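Local coordinates for ABC transporter, solute-binding protein (Staphylococcus aureus, PDB 6LKK), which binds glucose 6-phosphate in the cleft of a bacterial solute-binding-protein fold and probably acts as the sugar-phosphate sensor feeding a two-component signalling system, at residues 130-135 with 168-173; 34-39 with 136-141; 97-102 with 187-192. All blocks are in the same frame, centred on the assembly; numbering follows the deposited sequence.

Contact 1. Residues 130-135 with 168-173; sequences AYSNPN and SKTSKV. With G6P (6-O-phosphono-alpha-D-glucopyranose), chain B.
Ser132 and Thr170 meet in a buried strand-to-helix contact beside the phosphate of the bound sugar, where strand 129-132 packs against helix 170-178. The Thr170 hydroxyl binds the phosphate directly: OG1 donates to O3P of G6P at 2.6 Å. Behind it stands Ser132, whose OG is 3.0 Å from Thr170 OG1. This is a likely hydrogen bond, although the serine proton has another acceptor within reach, and a weak hydrogen bond also links Ser132 OG to Thr137 OG1. With chi1 at 53°, Ser132 OG lies between its own N and carbonyl carbon and faces the threonine. The helix belongs to a beta-alpha-beta crossover from strand 165-167 to strand 184-188, and strand 129-132 is the sheet neighbour of both. Val173 lays its two methyls along the backbone of this middle strand: CG1 approaches Ala130 O at 3.8 Å, while CG2 sits 3.7 Å from Tyr131 C. At the more open end, a water joins Asn133 ND2 to Ser168 OG, with 3.0 Å to each. Asn133 also closes an Asx turn, its OD1 accepting from Asn135 N at 2.8 Å and from Asn135 ND2, the latter in the carbonyl plane.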
loop_
_atom_site.group_PDB
_atom_site.type_symbol
_atom_site.label_atom_id
_atom_site.label_comp_id
_atom_site.label_asym_id
_atom_site.label_seq_id
_atom_site.Cartn_x
_atom_site.Cartn_y
_atom_site.Cartn_z
ATOM N N ALA A 130 13.528 -8.109 -7.817
ATOM C CA ALA A 130 12.605 -8.785 -6.915
ATOM C C ALA A 130 11.252 -8.085 -6.886
ATOM O O ALA A 130 11.149 -6.876 -7.104
ATOM C CB ALA A 130 13.167 -8.856 -5.492
ATOM N N TYR A 131 10.213 -8.871 -6.613
ATOM C CA TYR A 131 8.871 -8.357 -6.379
ATOM C C TYR A 131 8.150 -9.335 -5.464
ATOM O O TYR A 131 8.622 -10.449 -5.228
ATOM C CB TYR A 131 8.101 -8.150 -7.689
ATOM C CG TYR A 131 7.729 -9.430 -8.408
ATOM C CD1 TYR A 131 8.691 -10.189 -9.061
ATOM C CD2 TYR A 131 6.414 -9.870 -8.443
ATOM C CE1 TYR A 131 8.353 -11.355 -9.722
ATOM C CE2 TYR A 131 6.066 -11.033 -9.102
ATOM C CZ TYR A 131 7.038 -11.771 -9.739
ATOM O OH TYR A 131 6.684 -12.931 -10.395
ATOM N N SER A 132 7.002 -8.912 -4.943
ATOM C CA SER A 132 6.252 -9.733 -4.003
ATOM C C SER A 132 5.033 -10.370 -4.667
ATOM O O SER A 132 4.503 -9.882 -5.667
ATOM C CB SER A 132 5.823 -8.915 -2.780
ATOM O OG SER A 132 5.134 -7.736 -3.145
ATOM N N ASN A 133 4.599 -11.482 -4.079
ATOM C CA ASN A 133 3.535 -12.335 -4.597
ATOM C C ASN A 133 2.280 -11.533 -4.926
ATOM O O ASN A 133 1.633 -11.005 -4.013
ATOM C CB ASN A 133 3.201 -13.414 -3.569
ATOM C CG ASN A 133 2.269 -14.476 -4.118
ATOM O OD1 ASN A 133 1.644 -14.294 -5.161
ATOM N ND2 ASN A 133 2.167 -15.595 -3.409
ATOM N N PRO A 134 1.886 -11.433 -6.201
ATOM C CA PRO A 134 0.669 -10.669 -6.524
ATOM C C PRO A 134 -0.609 -11.329 -6.041
ATOM O O PRO A 134 -1.650 -10.662 -5.996
ATOM C CB PRO A 134 0.703 -10.576 -8.055
ATOM C CG PRO A 134 1.515 -11.740 -8.491
ATOM C CD PRO A 134 2.527 -11.987 -7.407
ATOM N N ASN A 135 -0.567 -12.610 -5.677
ATOM C CA ASN A 135 -1.762 -13.295 -5.204
ATOM C C ASN A 135 -2.067 -13.002 -3.744
ATOM O O ASN A 135 -3.213 -13.189 -3.319
ATOM C CB ASN A 135 -1.608 -14.807 -5.396
ATOM C CG ASN A 135 -1.398 -15.192 -6.846
ATOM O OD1 ASN A 135 -2.331 -15.171 -7.648
ATOM N ND2 ASN A 135 -0.167 -15.552 -7.191
ATOM N N SER A 168 7.761 -13.817 -1.073
ATOM C CA SER A 168 6.474 -13.951 -0.400
ATOM C C SER A 168 5.987 -12.615 0.154
ATOM O O SER A 168 4.791 -12.311 0.083
ATOM C CB SER A 168 6.578 -14.984 0.722
ATOM O OG SER A 168 5.358 -15.081 1.435
ATOM N N LYS A 169 6.894 -11.806 0.699
ATOM C CA LYS A 169 6.533 -10.642 1.499
ATOM C C LYS A 169 7.021 -9.364 0.833
ATOM O O LYS A 169 8.181 -9.275 0.416
ATOM C CB LYS A 169 7.120 -10.750 2.908
ATOM C CG LYS A 169 6.648 -11.973 3.688
ATOM C CD LYS A 169 5.160 -11.923 4.011
ATOM C CE LYS A 169 4.818 -10.731 4.888
ATOM N NZ LYS A 169 3.793 -11.061 5.915
ATOM N N THR A 170 6.132 -8.372 0.760
ATOM C CA THR A 170 6.485 -7.080 0.184
ATOM C C THR A 170 7.697 -6.468 0.873
ATOM O O THR A 170 8.593 -5.934 0.209
ATOM C CB THR A 170 5.285 -6.136 0.269
ATOM O OG1 THR A 170 4.217 -6.655 -0.532
ATOM C CG2 THR A 170 5.646 -4.742 -0.225
ATOM N N SER A 171 7.747 -6.529 2.203
ATOM C CA SER A 171 8.840 -5.873 2.912
ATOM C C SER A 171 10.163 -6.603 2.737
ATOM O O SER A 171 11.218 -5.999 2.954
ATOM C CB SER A 171 8.504 -5.733 4.397
ATOM O OG SER A 171 7.589 -4.669 4.600
ATOM N N LYS A 172 10.141 -7.878 2.340
ATOM C CA LYS A 172 11.393 -8.550 2.012
ATOM C C LYS A 172 12.027 -7.953 0.763
ATOM O O LYS A 172 13.253 -8.005 0.606
ATOM C CB LYS A 172 11.160 -10.050 1.823
ATOM C CG LYS A 172 12.439 -10.881 1.763
ATOM C CD LYS A 172 13.151 -10.897 3.107
ATOM C CE LYS A 172 14.345 -11.837 3.105
ATOM N NZ LYS A 172 15.068 -11.802 4.407
ATOM N N VAL A 173 11.218 -7.369 -0.126
ATOM C CA VAL A 173 11.759 -6.766 -1.341
ATOM C C VAL A 173 12.683 -5.606 -0.993
ATOM O O VAL A 173 13.844 -5.569 -1.415
ATOM C CB VAL A 173 10.619 -6.317 -2.275
ATOM C CG1 VAL A 173 11.182 -5.614 -3.503
ATOM C CG2 VAL A 173 9.766 -7.511 -2.695
HETATM C C1 G6P B . 0.564 -1.533 -0.378
HETATM C C2 G6P B . -0.354 -0.496 0.317
HETATM C C3 G6P B . -0.118 -0.338 1.773
HETATM C C4 G6P B . 0.222 -1.618 2.398
HETATM C C5 G6P B . 1.579 -2.081 1.880
HETATM C C6 G6P B . 1.891 -3.455 2.381
HETATM O O1 G6P B . 1.168 -0.961 -1.499
HETATM O O2 G6P B . -0.205 0.789 -0.309
HETATM O O3 G6P B . -1.365 0.192 2.402
HETATM O O4 G6P B . 0.308 -1.469 3.837
HETATM O O5 G6P B . 1.648 -2.128 0.407
HETATM O O6 G6P B . 0.869 -4.332 1.963
HETATM P P G6P B . 1.275 -5.781 1.194
HETATM O O1P G6P B . -0.007 -6.566 0.978
HETATM O O2P G6P B . 2.244 -6.592 2.077
HETATM O O3P G6P B . 1.909 -5.485 -0.116
HETATM O O HOH W 1 3.551 -16.069 -0.736
#

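Contact 2. Residues 34-39 with 136-141; sequences GSTQVL and TTTTGY. With G6P (6-O-phosphono-alpha-D-glucopyranose), chain B.
O1P of the bound G6P is gripped by three donors from Thr36 and Thr138, so the two segments meet around a phosphate oxygen. Thr36 N reaches O1P at 2.9 Å and Thr138 N at 2.8 Å, both nearly straight (164° and 160°). Thr36 OG1 adds a 2.7 Å bond to O1P. Its chi1 of -61° sets the hydroxyl beside the backbone N, which lets one residue hold the oxygen twice. The two threonine side chains cross at an angle with Thr138 OG1 2.8 Å from Thr36 OG1, a hydrogen bond that is probable but not certain, because the proton of Thr138 OG1 has another acceptor within reach. One residue on, Thr139 N and OG1 both donate to O3P, the hydroxyl at 2.8 Å, and Thr139 OG1 also accepts from O1 of the sugar. First-turn amides of two helices thus point at the anion, and the helix dipoles would probably add to the attraction.

Next to this site, Gln37 N bonds Thr136 O at 3.0 Å, approaching from above the carbonyl plane. Val38 CG2 lies alongside Thr136 CB at 3.9 Å. One water bridges Ser35 OG to Thr136 OG1, and another links Gln37 NE2 with Thr138 OG1. Thr137 caps its helix, OG1 accepting from Gly140 N while bonded to Asn133 O. Consistent with a binding protein closed on its ligand, helix 36-45, which follows strand 28-33, comes from one side of the cleft, and helix 138-151, which follows strand 129-132, from the other, with Thr170 of helix 170-178 packed against Thr137 and Thr139.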
loop_
_atom_site.group_PDB
_atom_site.type_symbol
_atom_site.label_atom_id
_atom_site.label_comp_id
_atom_site.label_asym_id
_atom_site.label_seq_id
_atom_site.Cartn_x
_atom_site.Cartn_y
_atom_site.Cartn_z
ATOM N N GLY A 34 0.415 -8.589 8.492
ATOM C CA GLY A 34 0.496 -9.612 7.467
ATOM C C GLY A 34 0.266 -9.008 6.102
ATOM O O GLY A 34 -0.100 -7.839 5.963
ATOM N N SER A 35 0.502 -9.829 5.081
ATOM C CA SER A 35 0.173 -9.421 3.722
ATOM C C SER A 35 -1.321 -9.142 3.620
ATOM O O SER A 35 -2.135 -9.773 4.300
ATOM C CB SER A 35 0.582 -10.504 2.726
ATOM O OG SER A 35 1.975 -10.746 2.787
ATOM N N THR A 36 -1.683 -8.182 2.764
ATOM C CA THR A 36 -3.065 -7.709 2.705
ATOM C C THR A 36 -4.043 -8.864 2.527
ATOM O O THR A 36 -4.991 -9.019 3.303
ATOM C CB THR A 36 -3.240 -6.696 1.568
ATOM O OG1 THR A 36 -2.390 -5.559 1.779
ATOM C CG2 THR A 36 -4.686 -6.218 1.495
ATOM N N GLN A 37 -3.835 -9.681 1.493
ATOM C CA GLN A 37 -4.803 -10.729 1.191
ATOM C C GLN A 37 -4.735 -11.871 2.194
ATOM O O GLN A 37 -5.742 -12.551 2.421
ATOM C CB GLN A 37 -4.589 -11.244 -0.229
ATOM C CG GLN A 37 -4.939 -10.227 -1.304
ATOM C CD GLN A 37 -6.378 -9.762 -1.211
ATOM O OE1 GLN A 37 -7.291 -10.567 -1.027
ATOM N NE2 GLN A 37 -6.585 -8.456 -1.323
ATOM N N VAL A 38 -3.571 -12.104 2.800
ATOM C CA VAL A 38 -3.480 -13.103 3.860
ATOM C C VAL A 38 -4.303 -12.668 5.064
ATOM O O VAL A 38 -5.047 -13.463 5.651
ATOM C CB VAL A 38 -2.009 -13.352 4.239
ATOM C CG1 VAL A 38 -1.910 -14.339 5.396
ATOM C CG2 VAL A 38 -1.233 -13.866 3.036
ATOM N N LEU A 39 -4.182 -11.396 5.452
ATOM C CA LEU A 39 -5.009 -10.866 6.531
ATOM C C LEU A 39 -6.489 -11.031 6.210
ATOM O O LEU A 39 -7.275 -11.477 7.053
ATOM C CB LEU A 39 -4.671 -9.393 6.770
ATOM C CG LEU A 39 -3.322 -9.093 7.428
ATOM C CD1 LEU A 39 -3.022 -7.605 7.349
ATOM C CD2 LEU A 39 -3.305 -9.558 8.875
ATOM N N THR A 136 -1.081 -12.545 -2.970
ATOM C CA THR A 136 -1.253 -12.348 -1.540
ATOM C C THR A 136 -1.008 -10.923 -1.068
ATOM O O THR A 136 -1.378 -10.604 0.067
ATOM C CB THR A 136 -0.320 -13.280 -0.753
ATOM O OG1 THR A 136 1.036 -13.062 -1.159
ATOM C CG2 THR A 136 -0.698 -14.736 -0.978
ATOM N N THR A 137 -0.402 -10.062 -1.884
ATOM C CA THR A 137 0.009 -8.737 -1.444
ATOM C C THR A 137 -0.661 -7.656 -2.281
ATOM O O THR A 137 -0.951 -7.851 -3.466
ATOM C CB THR A 137 1.536 -8.560 -1.534
ATOM O OG1 THR A 137 1.949 -8.585 -2.906
ATOM C CG2 THR A 137 2.261 -9.654 -0.762
ATOM N N THR A 138 -0.904 -6.505 -1.648
ATOM C CA THR A 138 -1.333 -5.332 -2.400
ATOM C C THR A 138 -0.242 -4.876 -3.357
ATOM O O THR A 138 -0.514 -4.557 -4.520
ATOM C CB THR A 138 -1.698 -4.192 -1.445
ATOM O OG1 THR A 138 -2.911 -4.502 -0.753
ATOM C CG2 THR A 138 -1.883 -2.868 -2.200
ATOM N N THR A 139 1.002 -4.840 -2.881
ATOM C CA THR A 139 2.078 -4.224 -3.650
ATOM C C THR A 139 2.368 -5.009 -4.922
ATOM O O THR A 139 2.464 -4.429 -6.008
ATOM C CB THR A 139 3.328 -4.106 -2.781
ATOM O OG1 THR A 139 3.013 -3.353 -1.605
ATOM C CG2 THR A 139 4.445 -3.402 -3.534
ATOM N N GLY A 140 2.520 -6.330 -4.810
ATOM C CA GLY A 140 2.747 -7.135 -5.999
ATOM C C GLY A 140 1.596 -7.048 -6.982
ATOM O O GLY A 140 1.802 -6.886 -8.187
ATOM N N TYR A 141 0.364 -7.143 -6.477
ATOM C CA TYR A 141 -0.809 -7.038 -7.337
ATOM C C TYR A 141 -0.838 -5.701 -8.069
ATOM O O TYR A 141 -1.040 -5.651 -9.287
ATOM C CB TYR A 141 -2.075 -7.225 -6.500
ATOM C CG TYR A 141 -3.357 -7.057 -7.279
ATOM C CD1 TYR A 141 -3.888 -8.109 -8.012
ATOM C CD2 TYR A 141 -4.042 -5.851 -7.273
ATOM C CE1 TYR A 141 -5.064 -7.959 -8.723
ATOM C CE2 TYR A 141 -5.218 -5.692 -7.980
ATOM C CZ TYR A 141 -5.722 -6.748 -8.705
ATOM O OH TYR A 141 -6.893 -6.590 -9.409
HETATM C C1 G6P B . 0.564 -1.533 -0.378
HETATM C C2 G6P B . -0.354 -0.496 0.317
HETATM C C3 G6P B . -0.118 -0.338 1.773
HETATM C C4 G6P B . 0.222 -1.618 2.398
HETATM C C5 G6P B . 1.579 -2.081 1.880
HETATM C C6 G6P B . 1.891 -3.455 2.381
HETATM O O1 G6P B . 1.168 -0.961 -1.499
HETATM O O2 G6P B . -0.205 0.789 -0.309
HETATM O O3 G6P B . -1.365 0.192 2.402
HETATM O O4 G6P B . 0.308 -1.469 3.837
HETATM O O5 G6P B . 1.648 -2.128 0.407
HETATM O O6 G6P B . 0.869 -4.332 1.963
HETATM P P G6P B . 1.275 -5.781 1.194
HETATM O O1P G6P B . -0.007 -6.566 0.978
HETATM O O2P G6P B . 2.244 -6.592 2.077
HETATM O O3P G6P B . 1.909 -5.485 -0.116
HETATM O O HOH W 2 2.457 -12.956 1.225
HETATM O O HOH W 3 -4.833 -6.264 -1.848
#

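Contact 3. Residues 97-102 with 187-192; sequences LMPTVI and SYEQDA. With G6P (6-O-phosphono-alpha-D-glucopyranose), chain B.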
loop_
_atom_site.group_PDB
_atom_site.type_symbol
_atom_site.label_atom_id
_atom_site.label_comp_id
_atom_site.label_asym_id
_atom_site.label_seq_id
_atom_site.Cartn_x
_atom_site.Cartn_y
_atom_site.Cartn_z
ATOM N N LEU A 97 -2.811 8.082 0.402
ATOM C CA LEU A 97 -2.376 7.839 -0.966
ATOM C C LEU A 97 -0.960 7.283 -0.925
ATOM O O LEU A 97 -0.071 7.890 -0.321
ATOM C CB LEU A 97 -2.416 9.124 -1.793
ATOM C CG LEU A 97 -3.749 9.874 -1.782
ATOM C CD1 LEU A 97 -3.634 11.169 -2.560
ATOM C CD2 LEU A 97 -4.858 9.006 -2.348
ATOM N N MET A 98 -0.754 6.130 -1.556
ATOM C CA MET A 98 0.532 5.436 -1.500
ATOM C C MET A 98 1.003 5.117 -2.910
ATOM O O MET A 98 0.527 4.145 -3.523
ATOM C CB MET A 98 0.436 4.161 -0.674
ATOM C CG MET A 98 1.786 3.538 -0.359
ATOM S SD MET A 98 2.749 4.525 0.794
ATOM C CE MET A 98 1.827 4.219 2.294
ATOM N N PRO A 99 1.928 5.896 -3.462
ATOM C CA PRO A 99 2.532 5.509 -4.739
ATOM C C PRO A 99 3.294 4.202 -4.603
ATOM O O PRO A 99 4.002 3.972 -3.620
ATOM C CB PRO A 99 3.475 6.677 -5.059
ATOM C CG PRO A 99 2.975 7.814 -4.246
ATOM C CD PRO A 99 2.411 7.209 -3.002
ATOM N N THR A 100 3.128 3.334 -5.594
ATOM C CA THR A 100 4.048 2.225 -5.762
ATOM C C THR A 100 5.291 2.729 -6.484
ATOM O O THR A 100 5.235 3.694 -7.251
ATOM C CB THR A 100 3.392 1.081 -6.536
ATOM O OG1 THR A 100 2.993 1.537 -7.834
ATOM C CG2 THR A 100 2.173 0.565 -5.788
ATOM N N VAL A 101 6.431 2.099 -6.201
ATOM C CA VAL A 101 7.710 2.585 -6.698
ATOM C C VAL A 101 8.613 1.414 -7.050
ATOM O O VAL A 101 8.409 0.281 -6.611
ATOM C CB VAL A 101 8.433 3.494 -5.677
ATOM C CG1 VAL A 101 7.566 4.689 -5.302
ATOM C CG2 VAL A 101 8.828 2.710 -4.434
ATOM N N ILE A 102 9.615 1.712 -7.862
ATOM C CA ILE A 102 10.775 0.849 -8.034
ATOM C C ILE A 102 11.850 1.330 -7.074
ATOM O O ILE A 102 12.092 2.536 -6.952
ATOM C CB ILE A 102 11.278 0.881 -9.488
ATOM C CG1 ILE A 102 10.222 0.318 -10.436
ATOM C CG2 ILE A 102 12.591 0.104 -9.623
ATOM C CD1 ILE A 102 10.515 0.585 -11.897
ATOM N N SER A 187 8.312 -2.033 -4.922
ATOM C CA SER A 187 7.996 -1.722 -3.532
ATOM C C SER A 187 6.933 -0.628 -3.514
ATOM O O SER A 187 6.190 -0.424 -4.481
ATOM C CB SER A 187 9.281 -1.330 -2.783
ATOM O OG SER A 187 9.021 -1.018 -1.428
ATOM N N TYR A 188 6.834 0.079 -2.390
ATOM C CA TYR A 188 5.938 1.218 -2.280
ATOM C C TYR A 188 6.636 2.317 -1.491
ATOM O O TYR A 188 7.626 2.084 -0.795
ATOM C CB TYR A 188 4.593 0.839 -1.640
ATOM C CG TYR A 188 4.658 0.315 -0.222
ATOM C CD1 TYR A 188 4.923 -1.024 0.036
ATOM C CD2 TYR A 188 4.425 1.153 0.860
ATOM C CE1 TYR A 188 4.967 -1.507 1.326
ATOM C CE2 TYR A 188 4.468 0.678 2.156
ATOM C CZ TYR A 188 4.741 -0.654 2.386
ATOM O OH TYR A 188 4.787 -1.135 3.674
ATOM N N GLU A 189 6.087 3.525 -1.607
ATOM C CA GLU A 189 6.825 4.731 -1.245
ATOM C C GLU A 189 7.282 4.714 0.212
ATOM O O GLU A 189 8.442 5.023 0.510
ATOM C CB GLU A 189 5.956 5.953 -1.524
ATOM C CG GLU A 189 6.691 7.270 -1.437
ATOM C CD GLU A 189 5.846 8.418 -1.928
ATOM O OE1 GLU A 189 4.845 8.750 -1.255
ATOM O OE2 GLU A 189 6.165 8.978 -2.998
ATOM N N GLN A 190 6.380 4.390 1.143
ATOM C CA GLN A 190 6.731 4.488 2.560
ATOM C C GLN A 190 7.784 3.458 2.953
ATOM O O GLN A 190 8.667 3.747 3.768
ATOM C CB GLN A 190 5.481 4.330 3.432
ATOM C CG GLN A 190 4.734 5.621 3.675
ATOM C CD GLN A 190 5.615 6.684 4.294
ATOM O OE1 GLN A 190 6.283 6.441 5.301
ATOM N NE2 GLN A 190 5.649 7.859 3.677
ATOM N N ASP A 191 7.703 2.250 2.396
ATOM C CA ASP A 191 8.694 1.225 2.707
ATOM C C ASP A 191 10.063 1.608 2.162
ATOM O O ASP A 191 11.084 1.433 2.840
ATOM C CB ASP A 191 8.226 -0.113 2.138
ATOM C CG ASP A 191 8.523 -1.288 3.056
ATOM O OD1 ASP A 191 9.120 -1.092 4.137
ATOM O OD2 ASP A 191 8.145 -2.420 2.685
ATOM N N ALA A 192 10.103 2.145 0.943
ATOM C CA ALA A 192 11.357 2.632 0.391
ATOM C C ALA A 192 11.925 3.764 1.237
ATOM O O ALA A 192 13.129 3.800 1.519
ATOM C CB ALA A 192 11.139 3.095 -1.047
HETATM C C1 G6P B . 0.564 -1.533 -0.378
HETATM C C2 G6P B . -0.354 -0.496 0.317
HETATM C C3 G6P B . -0.118 -0.338 1.773
HETATM C C4 G6P B . 0.222 -1.618 2.398
HETATM C C5 G6P B . 1.579 -2.081 1.880
HETATM C C6 G6P B . 1.891 -3.455 2.381
HETATM O O1 G6P B . 1.168 -0.961 -1.499
HETATM O O2 G6P B . -0.205 0.789 -0.309
HETATM O O3 G6P B . -1.365 0.192 2.402
HETATM O O4 G6P B . 0.308 -1.469 3.837
HETATM O O5 G6P B . 1.648 -2.128 0.407
HETATM O O6 G6P B . 0.869 -4.332 1.963
HETATM P P G6P B . 1.275 -5.781 1.194
HETATM O O1P G6P B . -0.007 -6.566 0.978
HETATM O O2P G6P B . 2.244 -6.592 2.077
HETATM O O3P G6P B . 1.909 -5.485 -0.116
#
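Val101 and Ser187 form the tight part of this contact, an antiparallel hydrogen-bonded pair with Val101 N to Ser187 O at 3.1 Å and Ser187 N to Val101 O at 2.9 Å. Thr100 and Tyr188 follow as a non-hydrogen-bonded pair. The chain 187-192 then turns from strand into helix with Tyr188 at the N-cap position, and Glu189 N still reaches back to Pro99 O at 2.9 Å, with a C=O...N angle of 170°. The Glu189 side chain crosses the proline ring and brings OE1 to 3.4 Å from Pro99 CD. Its carboxylate is held by Lys253 and Tyr206. This strand-to-helix corner in the mixed sheet of the solute-binding fold also forms one wall of the sugar pocket. There strong backbone bonds give way to mostly van der Waals packing around Met98; all nine touching residues are buried, so this side faces ligand, not solvent. The Met98 chain folds back so that SD comes to the edge of the Tyr188 ring, a Met-aromatic contact 5.1 Å from the centroid. Gln190 N gives SD a weak bond, and Met98 CE touches Gln190 CG at 3.5 Å. Asp191 CB lies over one face of the tyrosine, and O5 of G6P is 3.4 Å above the opposite face, toward the rim.

In the fold
All three contacts are largely buried and touch G6P. Contacts 1 and 2 share the phosphate, both binding O3P, whereas contact 3 faces the sugar. Contact 2 binds two phosphate oxygens through helix-start amides and hydroxyls and also reaches the sugar O1, contact 1 supplies a single hydroxyl with a second shell behind it, and contact 3 offers an aromatic face and a methionine methylene. Exposure appears mainly in contact 1, at its water-bridged end. Contacts 1 and 3 share a sheet through neighbouring strands 129-132 and 184-188, and are joined by a probable Ser171–Asp191 hydrogen bond. Contact 2 adjoins both through Thr139, which packs on Thr170 and Tyr188. Contact 3 alone relies on strand pairing.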